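Local coordinates for Glyco_hydro_cc domain-containing protein (Trichoderma gamsii, PDB 6UBD) that probably binds beta-1,3-glucan oligosaccharides, as an oligosaccharide-binding member of glycoside hydrolase family 128, at residues K47-P58 with K64-W75. Residues are numbered along the deposited sequence; the frame is centred on the assembly and turned at random.
Sequences KDHLSWWHDWTP and KGAGLVPVSMLW
W53 lays one face of its indole on G65: the glycine CA sits over the six-membered ring, 3.9 Å from its centroid. On the same six-membered ring, CZ3 meets P70 CB at 3.7 Å, while L68 CB comes against CE3 with the two side chains crossing at about a right angle. L68 then sends CD2 back to the backbone oxygens of K47 and L50. K47, with CG anti to its own backbone N (chi1 -165°) and the chain fully extended, runs past K64 O to the type II turn G65-L68, where NZ makes a weak hydrogen bond to A66 O and binds a water. A leucine in its place would probably leave A66 O without its amine partner and the water without its donor.

The backbones behind this are paired in parallel: V69 N to S51 O (2.9 Å), W53 N to V69 O, and V71 N to W53 O, the last almost straight at 177°. They are neighbours in the sheet of the glycosyl hydrolase catalytic core, probably a (beta/alpha)8-type barrel as in related glycoside hydrolases, between strands 35-38 and 100-102. On the face opposite W53, W52 CE3 touches V71 CG2 at 3.5 Å, its NE1 being held by K34 O.

Farther along, past the W53-P70 pairing, M73 N donates to T57 O (3.1 Å) and S72 OG to P58 O (2.8 Å). M73 bends at chi3 and places CE 3.8 Å from both H54 CE1 and W56 CD1, its sulfur making an oblique Met-aromatic contact with W56. D55 OD1 closes an Asx turn onto T57 N and also receives T57 OG1. H54 CE1 lies over a face of the W56 indole, and H54 ND1 accepts from W56 N; T200 O and E201 OE2 take the outer nitrogens, H54 NE2 and W56 NE1.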
ATOM      1  N   LYS A  47      10.575  -6.495  11.505  1.00  8.76           N
ATOM      2  CA  LYS A  47       9.397  -6.657  12.359  1.00 10.30           C
ATOM      3  C   LYS A  47       9.361  -5.730  13.590  1.00  9.25           C
ATOM      4  O   LYS A  47       8.308  -5.160  13.949  1.00  9.48           O
ATOM      5  CB  LYS A  47       9.307  -8.128  12.843  1.00 15.39           C
ATOM      6  CG  LYS A  47       7.984  -8.545  13.435  1.00 15.84           C
ATOM      7  CD  LYS A  47       8.109  -9.898  14.067  1.00 17.18           C
ATOM      8  CE  LYS A  47       6.785 -10.350  14.589  1.00 20.49           C
ATOM      9  NZ  LYS A  47       6.884 -11.669  15.221  1.00 18.67           N
ATOM     10  N   ASP A  48      10.493  -5.693  14.300  1.00  8.72           N
ATOM     11  CA  ASP A  48      10.507  -5.015  15.629  1.00  9.63           C
ATOM     12  C   ASP A  48      10.331  -3.478  15.511  1.00  8.61           C
ATOM     13  O   ASP A  48      10.021  -2.829  16.502  1.00  9.49           O
ATOM     14  CB  ASP A  48      11.728  -5.332  16.448  1.00 11.65           C
ATOM     15  CG  ASP A  48      11.627  -4.796  17.857  1.00 13.84           C
ATOM     16  OD1 ASP A  48      10.749  -5.247  18.567  1.00 16.40           O
ATOM     17  OD2 ASP A  48      12.562  -4.023  18.298  1.00 20.08           O
ATOM     18  N   HIS A  49      10.413  -2.931  14.304  1.00  9.04           N
ATOM     19  CA  HIS A  49      10.282  -1.461  14.079  1.00  8.49           C
ATOM     20  C   HIS A  49       9.017  -1.124  13.274  1.00  8.33           C
ATOM     21  O   HIS A  49       8.811   0.081  12.946  1.00 11.37           O
ATOM     22  CB  HIS A  49      11.538  -0.929  13.350  1.00 11.85           C
ATOM     23  CG  HIS A  49      12.814  -1.299  14.011  1.00 11.72           C
ATOM     24  ND1 HIS A  49      13.155  -0.867  15.247  1.00 12.92           N
ATOM     25  CD2 HIS A  49      13.815  -2.072  13.537  1.00 17.17           C
ATOM     26  CE1 HIS A  49      14.302  -1.425  15.593  1.00 14.86           C
ATOM     27  NE2 HIS A  49      14.733  -2.143  14.522  1.00 19.08           N
ATOM     28  N   LEU A  50       8.216  -2.139  12.913  1.00  8.58           N
ATOM     29  CA  LEU A  50       6.951  -1.965  12.168  1.00  8.08           C
ATOM     30  C   LEU A  50       5.786  -2.013  13.108  1.00  7.80           C
ATOM     31  O   LEU A  50       5.871  -2.610  14.225  1.00  8.42           O
ATOM     32  CB  LEU A  50       6.825  -3.067  11.123  1.00  8.48           C
ATOM     33  CG  LEU A  50       7.916  -3.164  10.066  1.00  8.67           C
ATOM     34  CD1 LEU A  50       7.573  -4.260   9.094  1.00  9.25           C
ATOM     35  CD2 LEU A  50       8.168  -1.874   9.282  1.00 10.17           C
ATOM     36  N   SER A  51       4.613  -1.568  12.619  1.00  8.41           N
ATOM     37  CA  SER A  51       3.313  -1.890  13.282  1.00  7.41           C
ATOM     38  C   SER A  51       2.438  -2.828  12.423  1.00  7.33           C
ATOM     39  O   SER A  51       1.467  -3.420  12.992  1.00  7.49           O
ATOM     40  CB  SER A  51       2.519  -0.620  13.611  1.00  8.30           C
ATOM     41  OG  SER A  51       2.321   0.097  12.409  1.00  8.05           O
ATOM     42  N   TRP A  52       2.640  -2.876  11.109  1.00  8.51           N
ATOM     43  CA  TRP A  52       1.647  -3.485  10.198  1.00  8.05           C
ATOM     44  C   TRP A  52       2.263  -4.042   8.961  1.00  7.61           C
ATOM     45  O   TRP A  52       3.427  -3.661   8.586  1.00  8.65           O
ATOM     46  CB  TRP A  52       0.583  -2.442   9.779  1.00  7.44           C
ATOM     47  CG  TRP A  52       1.019  -1.343   8.863  1.00  7.48           C
ATOM     48  CD1 TRP A  52       1.745  -0.240   9.210  1.00  7.39           C
ATOM     49  CD2 TRP A  52       0.754  -1.258   7.453  1.00  7.37           C
ATOM     50  NE1 TRP A  52       1.917   0.548   8.111  1.00  8.87           N
ATOM     51  CE2 TRP A  52       1.318  -0.037   6.997  1.00  7.86           C
ATOM     52  CE3 TRP A  52       0.038  -2.062   6.539  1.00  7.13           C
ATOM     53  CZ2 TRP A  52       1.178   0.391   5.675  1.00  7.50           C
ATOM     54  CZ3 TRP A  52      -0.062  -1.620   5.247  1.00  8.95           C
ATOM     55  CH2 TRP A  52       0.473  -0.408   4.833  1.00  7.84           C
ATOM     56  N   TRP A  53       1.601  -4.893   8.212  1.00  7.05           N
ATOM     57  CA  TRP A  53       2.007  -5.291   6.829  1.00  7.86           C
ATOM     58  C   TRP A  53       0.779  -5.668   5.997  1.00  7.86           C
ATOM     59  O   TRP A  53      -0.282  -5.993   6.585  1.00  8.46           O
ATOM     60  CB  TRP A  53       3.046  -6.417   6.810  1.00  8.04           C
ATOM     61  CG  TRP A  53       2.615  -7.855   6.767  1.00  8.94           C
ATOM     62  CD1 TRP A  53       2.771  -8.723   5.707  1.00  9.14           C
ATOM     63  CD2 TRP A  53       2.041  -8.650   7.842  1.00  8.62           C
ATOM     64  NE1 TRP A  53       2.385 -10.003   6.056  1.00  8.22           N
ATOM     65  CE2 TRP A  53       1.910  -9.972   7.347  1.00  8.85           C
ATOM     66  CE3 TRP A  53       1.585  -8.353   9.129  1.00  8.31           C
ATOM     67  CZ2 TRP A  53       1.361 -11.010   8.121  1.00  8.46           C
ATOM     68  CZ3 TRP A  53       1.045  -9.373   9.894  1.00  9.09           C
ATOM     69  CH2 TRP A  53       0.952 -10.679   9.391  1.00  8.93           C
ATOM     70  N   HIS A  54       0.939  -5.695   4.705  1.00  7.27           N
ATOM     71  CA  HIS A  54      -0.010  -6.314   3.771  1.00  7.14           C
ATOM     72  C   HIS A  54       0.726  -7.205   2.782  1.00  6.79           C
ATOM     73  O   HIS A  54       1.968  -7.069   2.684  1.00  7.68           O
ATOM     74  CB  HIS A  54      -0.953  -5.293   3.103  1.00  7.52           C
ATOM     75  CG  HIS A  54      -0.332  -4.609   1.918  1.00  7.74           C
ATOM     76  ND1 HIS A  54      -0.459  -5.111   0.658  1.00  8.28           N
ATOM     77  CD2 HIS A  54       0.314  -3.410   1.810  1.00  8.57           C
ATOM     78  CE1 HIS A  54       0.091  -4.263  -0.198  1.00  7.12           C
ATOM     79  NE2 HIS A  54       0.582  -3.214   0.479  1.00  9.06           N
ATOM     80  N   ASP A  55       0.040  -8.079   2.060  1.00  7.66           N
ATOM     81  CA  ASP A  55       0.658  -8.936   1.029  1.00  7.86           C
ATOM     82  C   ASP A  55      -0.273  -9.071  -0.174  1.00  8.70           C
ATOM     83  O   ASP A  55      -0.147 -10.063  -0.874  1.00  8.98           O
ATOM     84  CB  ASP A  55       1.093 -10.275   1.612  1.00  7.78           C
ATOM     85  CG  ASP A  55      -0.088 -11.153   2.039  1.00  7.85           C
ATOM     86  OD1 ASP A  55      -1.255 -10.732   1.912  1.00  8.55           O
ATOM     87  OD2 ASP A  55       0.191 -12.321   2.461  1.00  9.97           O
ATOM     88  N   TRP A  56      -1.068  -8.034  -0.433  1.00  7.69           N
ATOM     89  CA  TRP A  56      -2.024  -8.013  -1.573  1.00  7.90           C
ATOM     90  C   TRP A  56      -3.160  -9.071  -1.466  1.00  8.91           C
ATOM     91  O   TRP A  56      -3.964  -9.158  -2.406  1.00  7.96           O
ATOM     92  CB  TRP A  56      -1.302  -8.104  -2.927  1.00  8.47           C
ATOM     93  CG  TRP A  56      -0.348  -6.954  -3.166  1.00  9.06           C
ATOM     94  CD1 TRP A  56      -0.621  -5.708  -3.671  1.00  9.38           C
ATOM     95  CD2 TRP A  56       1.079  -6.963  -2.917  1.00  9.01           C
ATOM     96  NE1 TRP A  56       0.511  -4.937  -3.728  1.00  8.27           N
ATOM     97  CE2 TRP A  56       1.538  -5.672  -3.245  1.00  8.10           C
ATOM     98  CE3 TRP A  56       1.989  -7.924  -2.414  1.00  8.36           C
ATOM     99  CZ2 TRP A  56       2.893  -5.321  -3.079  1.00  8.33           C
ATOM    100  CZ3 TRP A  56       3.323  -7.544  -2.249  1.00  8.44           C
ATOM    101  CH2 TRP A  56       3.782  -6.269  -2.597  1.00  8.57           C
ATOM    102  N   THR A  57      -3.204  -9.876  -0.398  1.00  9.04           N
ATOM    103  CA  THR A  57      -4.230 -10.935  -0.230  1.00  9.34           C
ATOM    104  C   THR A  57      -5.284 -10.551   0.810  1.00  7.40           C
ATOM    105  O   THR A  57      -5.151  -9.584   1.558  1.00  7.89           O
ATOM    106  CB  THR A  57      -3.612 -12.287   0.172  1.00  9.11           C
ATOM    107  OG1 THR A  57      -3.365 -12.380   1.601  1.00  7.90           O
ATOM    108  CG2 THR A  57      -2.384 -12.663  -0.653  1.00  9.82           C
ATOM    109  N   PRO A  58      -6.437 -11.273   0.871  1.00  7.37           N
ATOM    110  CA  PRO A  58      -7.461 -11.022   1.890  1.00  8.79           C
ATOM    111  C   PRO A  58      -7.044 -11.259   3.342  1.00  7.97           C
ATOM    112  O   PRO A  58      -7.723 -10.757   4.226  1.00  8.63           O
ATOM    113  CB  PRO A  58      -8.586 -11.989   1.471  1.00 10.17           C
ATOM    114  CG  PRO A  58      -8.413 -12.155  -0.031  1.00 10.00           C
ATOM    115  CD  PRO A  58      -6.909 -12.200  -0.160  1.00  8.55           C
ATOM    116  N   LYS A  64       6.269 -14.678   9.787  1.00  9.72           N
ATOM    117  CA  LYS A  64       7.227 -13.605  10.114  1.00 10.73           C
ATOM    118  C   LYS A  64       6.526 -12.352  10.667  1.00  9.46           C
ATOM    119  O   LYS A  64       7.121 -11.549  11.354  1.00 11.64           O
ATOM    120  CB  LYS A  64       8.045 -13.212   8.878  1.00 11.31           C
ATOM    121  CG  LYS A  64       8.813 -14.355   8.238  1.00 16.17           C
ATOM    122  CD  LYS A  64       9.442 -13.823   6.912  1.00 18.28           C
ATOM    123  CE  LYS A  64      10.243 -14.804   6.117  1.00 19.33           C
ATOM    124  NZ  LYS A  64      10.616 -14.232   4.816  1.00 14.11           N
ATOM    125  N   GLY A  65       5.236 -12.184  10.360  1.00  9.83           N
ATOM    126  CA  GLY A  65       4.450 -10.996  10.779  1.00 10.28           C
ATOM    127  C   GLY A  65       3.753 -11.128  12.134  1.00 10.00           C
ATOM    128  O   GLY A  65       3.028 -10.208  12.536  1.00 10.63           O
ATOM    129  N   ALA A  66       3.832 -12.275  12.803  1.00 11.97           N
ATOM    130  CA  ALA A  66       2.993 -12.610  13.973  1.00 12.83           C
ATOM    131  C   ALA A  66       3.074 -11.468  14.988  1.00 12.14           C
ATOM    132  O   ALA A  66       4.148 -11.183  15.471  1.00 16.54           O
ATOM    133  CB  ALA A  66       3.455 -13.913  14.599  1.00 17.37           C
ATOM    134  N   GLY A  67       1.940 -10.899  15.353  1.00 10.18           N
ATOM    135  CA  GLY A  67       1.878  -9.778  16.311  1.00 10.69           C
ATOM    136  C   GLY A  67       1.653  -8.439  15.655  1.00  9.08           C
ATOM    137  O   GLY A  67       1.099  -7.522  16.315  1.00  9.36           O
ATOM    138  N   LEU A  68       2.090  -8.283  14.409  1.00  9.47           N
ATOM    139  CA  LEU A  68       1.826  -7.010  13.688  1.00  8.29           C
ATOM    140  C   LEU A  68       0.344  -6.993  13.256  1.00  8.69           C
ATOM    141  O   LEU A  68      -0.357  -8.033  13.241  1.00  9.60           O
ATOM    142  CB  LEU A  68       2.727  -6.927  12.440  1.00  8.29           C
ATOM    143  CG  LEU A  68       4.238  -6.934  12.668  1.00  9.53           C
ATOM    144  CD1 LEU A  68       4.951  -6.853  11.322  1.00 10.17           C
ATOM    145  CD2 LEU A  68       4.668  -5.735  13.548  1.00 11.31           C
ATOM    146  N   VAL A  69      -0.153  -5.821  12.871  1.00  8.48           N
ATOM    147  CA  VAL A  69      -1.516  -5.664  12.294  1.00  8.04           C
ATOM    148  C   VAL A  69      -1.537  -6.166  10.854  1.00  6.92           C
ATOM    149  O   VAL A  69      -0.795  -5.598  10.020  1.00  8.05           O
ATOM    150  CB  VAL A  69      -1.930  -4.171  12.342  1.00  8.73           C
ATOM    151  CG1 VAL A  69      -3.261  -3.989  11.636  1.00  8.32           C
ATOM    152  CG2 VAL A  69      -2.040  -3.628  13.759  1.00  9.25           C
ATOM    153  N   PRO A  70      -2.248  -7.251  10.529  1.00  7.03           N
ATOM    154  CA  PRO A  70      -2.333  -7.722   9.155  1.00  7.20           C
ATOM    155  C   PRO A  70      -3.459  -7.052   8.366  1.00  7.92           C
ATOM    156  O   PRO A  70      -4.641  -7.269   8.668  1.00 11.17           O
ATOM    157  CB  PRO A  70      -2.581  -9.242   9.288  1.00  8.63           C
ATOM    158  CG  PRO A  70      -2.849  -9.477  10.748  1.00 14.27           C
ATOM    159  CD  PRO A  70      -3.029  -8.134  11.417  1.00  7.50           C
ATOM    160  N   VAL A  71      -3.122  -6.207   7.424  1.00  7.37           N
ATOM    161  CA  VAL A  71      -4.116  -5.386   6.725  1.00  7.40           C
ATOM    162  C   VAL A  71      -4.604  -6.178   5.493  1.00  6.77           C
ATOM    163  O   VAL A  71      -3.818  -6.641   4.642  1.00  7.91           O
ATOM    164  CB  VAL A  71      -3.550  -4.018   6.342  1.00  8.17           C
ATOM    165  CG1 VAL A  71      -4.496  -3.198   5.465  1.00  7.02           C
ATOM    166  CG2 VAL A  71      -3.123  -3.255   7.581  1.00  9.33           C
ATOM    167  N   SER A  72      -5.950  -6.345   5.386  1.00  7.34           N
ATOM    168  CA  SER A  72      -6.585  -7.116   4.298  1.00  7.64           C
ATOM    169  C   SER A  72      -6.656  -6.290   3.007  1.00  7.79           C
ATOM    170  O   SER A  72      -6.720  -5.052   3.078  1.00  7.77           O
ATOM    171  CB  SER A  72      -7.978  -7.505   4.787  1.00  8.92           C
ATOM    172  OG  SER A  72      -8.781  -8.218   3.824  1.00  9.42           O
ATOM    173  N   MET A  73      -6.718  -6.976   1.886  1.00  7.60           N
ATOM    174  CA  MET A  73      -6.966  -6.323   0.570  1.00  8.00           C
ATOM    175  C   MET A  73      -7.982  -7.154  -0.222  1.00  8.96           C
ATOM    176  O   MET A  73      -7.884  -8.376  -0.205  1.00  9.26           O
ATOM    177  CB  MET A  73      -5.666  -6.188  -0.249  1.00  9.13           C
ATOM    178  CG  MET A  73      -5.847  -5.567  -1.599  1.00  8.68           C
ATOM    179  SD  MET A  73      -4.352  -5.293  -2.588  1.00  9.10           S
ATOM    180  CE  MET A  73      -3.413  -4.091  -1.640  1.00 17.62           C
ATOM    181  N   LEU A  74      -8.865  -6.481  -0.963  1.00  7.15           N
ATOM    182  CA  LEU A  74      -9.523  -7.103  -2.150  1.00  8.75           C
ATOM    183  C   LEU A  74      -8.818  -6.565  -3.420  1.00  7.98           C
ATOM    184  O   LEU A  74      -8.999  -5.425  -3.779  1.00  8.33           O
ATOM    185  CB  LEU A  74     -11.031  -6.831  -2.192  1.00  9.37           C
ATOM    186  CG  LEU A  74     -11.736  -7.328  -3.455  1.00 10.82           C
ATOM    187  CD1 LEU A  74     -11.563  -8.840  -3.626  1.00 11.01           C
ATOM    188  CD2 LEU A  74     -13.226  -7.050  -3.401  1.00 10.68           C
ATOM    189  N   TRP A  75      -7.974  -7.394  -4.031  1.00  7.33           N
ATOM    190  CA  TRP A  75      -7.063  -6.933  -5.075  1.00  7.93           C
ATOM    191  C   TRP A  75      -7.824  -6.463  -6.334  1.00  7.37           C
ATOM    192  O   TRP A  75      -7.438  -5.421  -6.949  1.00  7.49           O
ATOM    193  CB  TRP A  75      -6.050  -8.060  -5.373  1.00  7.44           C
ATOM    194  CG  TRP A  75      -4.945  -7.740  -6.349  1.00  7.95           C
ATOM    195  CD1 TRP A  75      -3.672  -7.290  -6.030  1.00  7.42           C
ATOM    196  CD2 TRP A  75      -4.919  -7.919  -7.787  1.00  7.48           C
ATOM    197  NE1 TRP A  75      -2.899  -7.121  -7.148  1.00  7.58           N
ATOM    198  CE2 TRP A  75      -3.644  -7.510  -8.240  1.00  8.52           C
ATOM    199  CE3 TRP A  75      -5.878  -8.326  -8.751  1.00  7.67           C
ATOM    200  CZ2 TRP A  75      -3.276  -7.566  -9.594  1.00  8.31           C
ATOM    201  CZ3 TRP A  75      -5.515  -8.372 -10.079  1.00  7.75           C
ATOM    202  CH2 TRP A  75      -4.227  -7.987 -10.497  1.00  7.89           C
TER
HETATM  203  O   HOH W   1       7.567 -13.892  13.856  1.00 23.36           O
HETATM  204  O   HOH W   2      -3.046  -7.746   2.236  1.00  9.34           O
HETATM  205  O   HOH W   3      -6.776  -9.638  -2.393  1.00  9.43           O